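Local coordinates for abhydrolase domain-containing protein (Exiguobacterium antarcticum, PDB 5H3H) that probably hydrolyses esters as an alpha/beta hydrolase-fold esterase and may also act as a perhydrolase, with ethaneperoxoic acid bound in its pocket, at residues Ser62-Ala66 / Thr67-Tyr71; Glu80-Gln84 / Leu85-Asn89; Tyr135-Lys139 / Asp140-Ala144. All coordinates share one frame; numbering follows the deposited sequence.

How the contacts relate
All three contacts are local, each tying a short run of chain to the residues that directly follow it, and they succeed one another along the sequence without nesting or crossing. Contact 1 closes a bend in the loop that leaves strand 50-54 and leads into helix 71-85. Contact 2 stands at the other end of that same helix, where the chain turns toward strand 90-95; the two centres are about 20 Å apart. Contact 3 comes after strand 114-120 and starts helix 139-149. Its centre lies about 35 Å from that of contact 2, across the middle of the chain. Contacts 1 and 2 thus bracket one sheet-flanking helix, and contact 3 opens a helix inserted between strands 114-120 and 211-217.

Contact 1: Ser62-Ala66 / Thr67-Tyr71; sequences SDAPA and TGYDY
Y69 reaches P65 because its ring is swung to the side opposite its own carbonyl carbon, beside the backbone N (chi1 -63°). The phenol is thereby carried back along the preceding bend, and its OH donates to P65 O at 2.8 Å. The acceptor lies near the ring plane at the edge, 3.3 Å from Y69 CE2, and the donor is tilted 17° from the carbonyl plane. This side-chain-to-backbone bond braces the surface loop between strand 50-54 and helix 71-85, with the Y69 side chain about 12 Å from the bound ethaneperoxoic acid. The proline ring crosses beside the phenol, with P65 CD 3.6 Å from Y69 OH. Tyrosine suits the place because a rigid ring spans the bend and ends in a polar group; proline supplies a carbonyl on a stiff backbone and an apolar flank. G68 takes a positive phi of 97°, at which a side chain would collide with the preceding carbonyl, so glycine fits here. D70 caps the start of helix 71-85, its OD2 accepting from T73 N. T67 O accepts a hydrogen bond from R57 NH2. The Y69 ring packs on Q191 and S192 of helix 186-198, which A64 also meets at H187, while Y71 faces helix 97-109.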
loop_
_atom_site.group_PDB
_atom_site.type_symbol
_atom_site.label_atom_id
_atom_site.label_comp_id
_atom_site.label_asym_id
_atom_site.label_seq_id
_atom_site.Cartn_x
_atom_site.Cartn_y
_atom_site.Cartn_z
ATOM N N SER B 62 5.853 22.939 -13.382
ATOM C CA SER B 62 6.721 22.184 -12.445
ATOM C C SER B 62 8.181 22.283 -12.877
ATOM O O SER B 62 8.438 22.508 -14.060
ATOM C CB SER B 62 6.257 20.750 -12.368
ATOM O OG SER B 62 4.953 20.720 -11.758
ATOM N N ASP B 63 9.107 22.073 -11.929
ATOM C CA ASP B 63 10.522 21.779 -12.211
ATOM C C ASP B 63 10.644 20.535 -13.098
ATOM O O ASP B 63 9.790 19.627 -13.042
ATOM C CB ASP B 63 11.352 21.485 -10.911
ATOM C CG ASP B 63 11.442 22.681 -9.926
ATOM O OD1 ASP B 63 10.890 23.785 -10.208
ATOM O OD2 ASP B 63 12.052 22.465 -8.834
ATOM N N ALA B 64 11.707 20.467 -13.897
ATOM C CA ALA B 64 11.917 19.327 -14.796
ATOM C C ALA B 64 13.329 18.802 -14.487
ATOM O O ALA B 64 14.301 19.175 -15.129
ATOM C CB ALA B 64 11.767 19.724 -16.257
ATOM N N PRO B 65 13.454 17.982 -13.456
ATOM C CA PRO B 65 14.732 17.327 -13.200
ATOM C C PRO B 65 15.141 16.326 -14.270
ATOM O O PRO B 65 14.381 16.001 -15.207
ATOM C CB PRO B 65 14.461 16.576 -11.879
ATOM C CG PRO B 65 13.033 16.223 -11.969
ATOM C CD PRO B 65 12.378 17.417 -12.605
ATOM N N ALA B 66 16.337 15.779 -14.081
ATOM C CA ALA B 66 16.962 14.898 -15.041
ATOM C C ALA B 66 16.283 13.569 -15.074
ATOM O O ALA B 66 16.126 12.966 -16.140
ATOM C CB ALA B 66 18.443 14.742 -14.696
ATOM N N THR B 67 15.758 13.195 -13.914
ATOM C CA THR B 67 15.336 11.881 -13.657
ATOM C C THR B 67 14.011 11.823 -12.864
ATOM O O THR B 67 13.464 12.858 -12.399
ATOM C CB THR B 67 16.505 11.176 -12.887
ATOM O OG1 THR B 67 16.428 9.791 -13.137
ATOM C CG2 THR B 67 16.493 11.459 -11.375
ATOM N N GLY B 68 13.491 10.596 -12.793
ATOM C CA GLY B 68 12.359 10.239 -11.974
ATOM C C GLY B 68 11.021 10.222 -12.687
ATOM O O GLY B 68 10.008 10.433 -12.048
ATOM N N TYR B 69 11.014 9.889 -13.980
ATOM C CA TYR B 69 9.794 9.866 -14.797
ATOM C C TYR B 69 9.137 8.497 -14.825
ATOM O O TYR B 69 8.058 8.328 -15.424
ATOM C CB TYR B 69 10.096 10.437 -16.208
ATOM C CG TYR B 69 10.516 11.891 -16.134
ATOM C CD1 TYR B 69 9.586 12.899 -16.183
ATOM C CD2 TYR B 69 11.824 12.246 -15.932
ATOM C CE1 TYR B 69 9.954 14.221 -16.064
ATOM C CE2 TYR B 69 12.191 13.539 -15.810
ATOM C CZ TYR B 69 11.259 14.537 -15.909
ATOM O OH TYR B 69 11.597 15.858 -15.766
ATOM N N ASP B 70 9.789 7.532 -14.159
ATOM C CA ASP B 70 9.270 6.168 -13.949
ATOM C C ASP B 70 8.042 6.270 -13.075
ATOM O O ASP B 70 7.857 7.282 -12.347
ATOM C CB ASP B 70 10.350 5.287 -13.316
ATOM C CG ASP B 70 10.840 5.848 -11.965
ATOM O OD1 ASP B 70 11.670 6.786 -11.990
ATOM O OD2 ASP B 70 10.343 5.401 -10.899
ATOM N N TYR B 71 7.124 5.345 -13.226
ATOM C CA TYR B 71 5.796 5.498 -12.552
ATOM C C TYR B 71 5.963 5.408 -11.051
ATOM O O TYR B 71 5.218 6.062 -10.319
ATOM C CB TYR B 71 4.799 4.469 -13.013
ATOM C CG TYR B 71 4.239 4.661 -14.432
ATOM C CD1 TYR B 71 4.665 5.698 -15.267
ATOM C CD2 TYR B 71 3.333 3.765 -14.958
ATOM C CE1 TYR B 71 4.171 5.824 -16.581
ATOM C CE2 TYR B 71 2.835 3.897 -16.266
ATOM C CZ TYR B 71 3.276 4.926 -17.065
ATOM O OH TYR B 71 2.775 5.089 -18.336
#

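Contact 2: Glu80-Gln84 / Leu85-Asn89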
loop_
_atom_site.group_PDB
_atom_site.type_symbol
_atom_site.label_atom_id
_atom_site.label_comp_id
_atom_site.label_asym_id
_atom_site.label_seq_id
_atom_site.Cartn_x
_atom_site.Cartn_y
_atom_site.Cartn_z
ATOM N N GLU B 80 3.098 12.648 -2.335
ATOM C CA GLU B 80 3.409 13.936 -1.763
ATOM C C GLU B 80 2.317 14.991 -1.931
ATOM O O GLU B 80 2.001 15.693 -0.997
ATOM C CB GLU B 80 4.789 14.448 -2.231
ATOM C CG GLU B 80 5.900 13.493 -1.849
ATOM C CD GLU B 80 5.962 13.273 -0.341
ATOM O OE1 GLU B 80 5.805 14.299 0.402
ATOM O OE2 GLU B 80 6.178 12.097 0.056
ATOM N N VAL B 81 1.704 15.086 -3.096
ATOM C CA VAL B 81 0.664 16.059 -3.300
ATOM C C VAL B 81 -0.452 15.863 -2.271
ATOM O O VAL B 81 -0.852 16.804 -1.586
ATOM C CB VAL B 81 0.042 15.977 -4.747
ATOM C CG1 VAL B 81 -1.244 16.761 -4.810
ATOM C CG2 VAL B 81 1.029 16.485 -5.823
ATOM N N ILE B 82 -0.939 14.641 -2.191
ATOM C CA ILE B 82 -2.078 14.280 -1.334
ATOM C C ILE B 82 -1.693 14.448 0.163
ATOM O O ILE B 82 -2.449 15.075 0.902
ATOM C CB ILE B 82 -2.557 12.855 -1.700
ATOM C CG1 ILE B 82 -3.420 12.950 -2.980
ATOM C CG2 ILE B 82 -3.351 12.167 -0.598
ATOM C CD1 ILE B 82 -3.702 11.625 -3.647
ATOM N N GLN B 83 -0.519 13.926 0.557
ATOM C CA GLN B 83 -0.045 13.993 1.969
ATOM C C GLN B 83 0.189 15.423 2.408
ATOM O O GLN B 83 -0.351 15.839 3.439
ATOM C CB GLN B 83 1.231 13.161 2.185
ATOM C CG GLN B 83 0.942 11.688 2.364
ATOM C CD GLN B 83 2.117 10.901 2.916
ATOM O OE1 GLN B 83 3.262 11.375 2.945
ATOM N NE2 GLN B 83 1.835 9.676 3.356
ATOM N N GLN B 84 0.929 16.205 1.623
ATOM C CA GLN B 84 1.179 17.659 1.960
ATOM C C GLN B 84 -0.026 18.584 1.859
ATOM O O GLN B 84 -0.100 19.583 2.570
ATOM C CB GLN B 84 2.308 18.240 1.114
ATOM C CG GLN B 84 3.590 17.515 1.418
ATOM C CD GLN B 84 4.737 17.877 0.521
ATOM O OE1 GLN B 84 5.510 16.991 0.159
ATOM N NE2 GLN B 84 4.894 19.167 0.202
ATOM N N LEU B 85 -0.987 18.303 0.977
ATOM C CA LEU B 85 -2.223 19.094 0.969
ATOM C C LEU B 85 -3.270 18.460 1.917
ATOM O O LEU B 85 -4.366 19.001 2.062
ATOM C CB LEU B 85 -2.816 19.191 -0.436
ATOM C CG LEU B 85 -2.020 19.961 -1.505
ATOM C CD1 LEU B 85 -2.801 19.866 -2.814
ATOM C CD2 LEU B 85 -1.809 21.423 -1.124
ATOM N N LYS B 86 -2.947 17.318 2.525
ATOM C CA LYS B 86 -3.771 16.699 3.593
ATOM C C LYS B 86 -5.194 16.411 3.105
ATOM O O LYS B 86 -6.181 16.800 3.719
ATOM C CB LYS B 86 -3.751 17.579 4.862
ATOM C CG LYS B 86 -2.394 17.592 5.582
ATOM C CD LYS B 86 -2.312 16.499 6.655
ATOM C CE LYS B 86 -0.885 16.089 6.976
ATOM N NZ LYS B 86 -0.352 15.102 5.978
ATOM N N LEU B 87 -5.257 15.756 1.935
ATOM C CA LEU B 87 -6.495 15.445 1.302
ATOM C C LEU B 87 -6.923 14.057 1.743
ATOM O O LEU B 87 -6.105 13.158 1.880
ATOM C CB LEU B 87 -6.309 15.441 -0.231
ATOM C CG LEU B 87 -5.834 16.701 -0.941
ATOM C CD1 LEU B 87 -5.780 16.394 -2.457
ATOM C CD2 LEU B 87 -6.781 17.846 -0.630
ATOM N N THR B 88 -8.215 13.881 1.922
ATOM C CA THR B 88 -8.859 12.526 1.986
ATOM C C THR B 88 -10.160 12.468 1.198
ATOM O O THR B 88 -10.637 13.490 0.669
ATOM C CB THR B 88 -9.201 12.119 3.440
ATOM O OG1 THR B 88 -10.016 13.137 4.038
ATOM C CG2 THR B 88 -7.952 11.915 4.298
ATOM N N ASN B 89 -10.720 11.268 1.040
ATOM C CA ASN B 89 -11.935 11.064 0.245
ATOM C C ASN B 89 -11.756 11.551 -1.188
ATOM O O ASN B 89 -12.691 12.093 -1.787
ATOM C CB ASN B 89 -13.125 11.801 0.863
ATOM C CG ASN B 89 -14.437 11.493 0.153
ATOM O OD1 ASN B 89 -14.672 10.365 -0.278
ATOM N ND2 ASN B 89 -15.286 12.514 -0.013
#
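V81 and L85, one helical turn apart, are joined twice: L85 N donates to V81 O at 3.0 Å, and V81 CG1 touches L85 CD1 at 4.0 Å, the two side chains lying alongside each other and pointing the same way. V81 CG1 stands opposite the backbone N (chi1 166°), which brings this branch to the leucine. One residue earlier, E80 O accepts from Q84 N at 2.9 Å. The next carbonyls are taken up by the C-terminal turn. I82 O receives L87 N at 3.1 Å in a nearly straight bond (168° at the hydrogen), the 6→1 hydrogen bond of a Schellman motif. Q83 O accepts from K86 twice: weakly from its backbone N, at 3.1 Å, the 5→2 bond, and from its side chain, NZ coming in at 2.6 Å from above the carbonyl plane, 36° out of it, and not along a lone pair. To get there the lysine bends at chi2 and chi4 and folds over the carbonyl, CG passing 3.4 Å from Q83 O. A cation suits the site, since the C-terminal end of a helix carries partial negative charge that the ammonium would probably offset. K86 itself has positive phi, the usual signature of this motif. L87 then turns back, its CD1 4.2 Å from I82 CG1, the apolar contact that commonly accompanies this motif. Further along, N89 ND2 is satisfied by Q22 OE1. V81, on V15 and V54, and L85, on D17, set the last turn on strands 12-18 and 50-54; I82 meets N113, and L87, just past the helix, packs on R50 and I52 of strand 50-54.

Contact 3: Tyr135-Lys139 / Asp140-Ala144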
loop_
_atom_site.group_PDB
_atom_site.type_symbol
_atom_site.label_atom_id
_atom_site.label_comp_id
_atom_site.label_asym_id
_atom_site.label_seq_id
_atom_site.Cartn_x
_atom_site.Cartn_y
_atom_site.Cartn_z
ATOM N N TYR B 135 -1.788 -5.722 -27.889
ATOM C CA TYR B 135 -2.532 -4.482 -28.073
ATOM C C TYR B 135 -1.603 -3.299 -27.839
ATOM O O TYR B 135 -0.825 -3.336 -26.887
ATOM C CB TYR B 135 -3.646 -4.353 -27.045
ATOM C CG TYR B 135 -4.396 -5.600 -26.656
ATOM C CD1 TYR B 135 -5.383 -6.143 -27.494
ATOM C CD2 TYR B 135 -4.175 -6.193 -25.406
ATOM C CE1 TYR B 135 -6.117 -7.258 -27.107
ATOM C CE2 TYR B 135 -4.898 -7.314 -25.006
ATOM C CZ TYR B 135 -5.871 -7.840 -25.850
ATOM O OH TYR B 135 -6.573 -8.971 -25.437
ATOM N N GLY B 136 -1.696 -2.295 -28.704
ATOM C CA GLY B 136 -1.026 -0.986 -28.533
ATOM C C GLY B 136 0.161 -0.800 -29.451
ATOM O O GLY B 136 0.450 -1.627 -30.284
ATOM N N MET B 137 0.864 0.288 -29.276
ATOM C CA MET B 137 2.090 0.503 -29.981
ATOM C C MET B 137 3.105 -0.589 -29.599
ATOM O O MET B 137 3.031 -1.130 -28.523
ATOM C CB MET B 137 2.640 1.893 -29.622
ATOM C CG MET B 137 1.743 3.019 -30.073
ATOM S SD MET B 137 2.571 4.623 -29.815
ATOM C CE MET B 137 1.225 5.631 -30.431
ATOM N N THR B 138 4.016 -0.956 -30.487
ATOM C CA THR B 138 5.055 -1.905 -30.107
ATOM C C THR B 138 6.035 -1.006 -29.448
ATOM O O THR B 138 5.896 0.225 -29.545
ATOM C CB THR B 138 5.693 -2.574 -31.320
ATOM O OG1 THR B 138 6.220 -1.549 -32.197
ATOM C CG2 THR B 138 4.643 -3.342 -32.085
ATOM N N LYS B 139 7.017 -1.590 -28.779
ATOM C CA LYS B 139 8.144 -0.833 -28.262
ATOM C C LYS B 139 8.904 -0.021 -29.294
ATOM O O LYS B 139 9.419 1.086 -28.990
ATOM C CB LYS B 139 9.146 -1.754 -27.593
ATOM C CG LYS B 139 8.894 -1.861 -26.136
ATOM C CD LYS B 139 9.960 -2.713 -25.511
ATOM C CE LYS B 139 9.749 -2.789 -24.014
ATOM N NZ LYS B 139 10.701 -3.784 -23.465
ATOM N N ASP B 140 9.018 -0.552 -30.503
ATOM C CA ASP B 140 9.761 0.162 -31.534
ATOM C C ASP B 140 8.960 1.403 -32.033
ATOM O O ASP B 140 9.582 2.450 -32.328
ATOM C CB ASP B 140 10.249 -0.807 -32.645
ATOM C CG ASP B 140 11.146 -1.977 -32.093
ATOM O OD1 ASP B 140 11.735 -1.885 -30.981
ATOM O OD2 ASP B 140 11.258 -3.021 -32.782
ATOM N N GLU B 141 7.618 1.338 -32.050
ATOM C CA GLU B 141 6.840 2.563 -32.324
ATOM C C GLU B 141 7.068 3.707 -31.308
ATOM O O GLU B 141 7.019 4.851 -31.676
ATOM C CB GLU B 141 5.350 2.301 -32.527
ATOM C CG GLU B 141 5.057 1.659 -33.886
ATOM C CD GLU B 141 3.734 0.907 -33.989
ATOM O OE1 GLU B 141 3.267 0.689 -35.133
ATOM O OE2 GLU B 141 3.171 0.483 -32.976
ATOM N N VAL B 142 7.313 3.401 -30.049
ATOM C CA VAL B 142 7.524 4.477 -29.069
ATOM C C VAL B 142 8.946 5.033 -29.158
ATOM O O VAL B 142 9.179 6.250 -28.999
ATOM C CB VAL B 142 7.153 4.057 -27.611
ATOM C CG1 VAL B 142 5.668 3.717 -27.469
ATOM C CG2 VAL B 142 7.939 2.856 -27.176
ATOM N N ASP B 143 9.911 4.152 -29.401
ATOM C CA ASP B 143 11.261 4.592 -29.786
ATOM C C ASP B 143 11.252 5.550 -30.982
ATOM O O ASP B 143 11.964 6.535 -30.948
ATOM C CB ASP B 143 12.190 3.407 -30.070
ATOM C CG ASP B 143 12.604 2.657 -28.798
ATOM O OD1 ASP B 143 12.805 3.293 -27.726
ATOM O OD2 ASP B 143 12.763 1.415 -28.879
ATOM N N ALA B 144 10.390 5.293 -31.959
ATOM C CA ALA B 144 10.183 6.198 -33.091
ATOM C C ALA B 144 9.727 7.595 -32.650
ATOM O O ALA B 144 10.246 8.590 -33.150
ATOM C CB ALA B 144 9.181 5.626 -34.091
#
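E141 turns back over the start of its own helix to meet M137 and T138. Its CB lies 3.7 Å from T138 O and 4.0 Å from M137 CB. CG, set beside the backbone N, passes 3.8 Å from T138 OG1, and CD follows close to the same hydroxyl. At the tip, OE2 accepts from T138 N at 3.0 Å, on its anti side and 31° out of the carboxylate plane, and it also rests near M137 CA. In return E141 N donates to T138 OG1 at 3.2 Å (162° at the hydrogen). This reciprocal pair is a capping box, with T138 as N-cap of helix 139-149. Threonine suits the place because its OG1, held between the backbone N and carbonyl carbon (chi1 57°), faces the first turn, whose N-H groups lack helical acceptors; glutamate is long enough to reach back. A hydrophobic contact lies beside the box: M137 SD meets V142 CG1 at 4.0 Å, and both side chains also touch F127, which lines the ethaneperoxoic acid pocket. The helix proper continues with D143 N to K139 O at 3.1 Å, while the D143 carboxylate forms a salt bridge with R197 of helix 186-198.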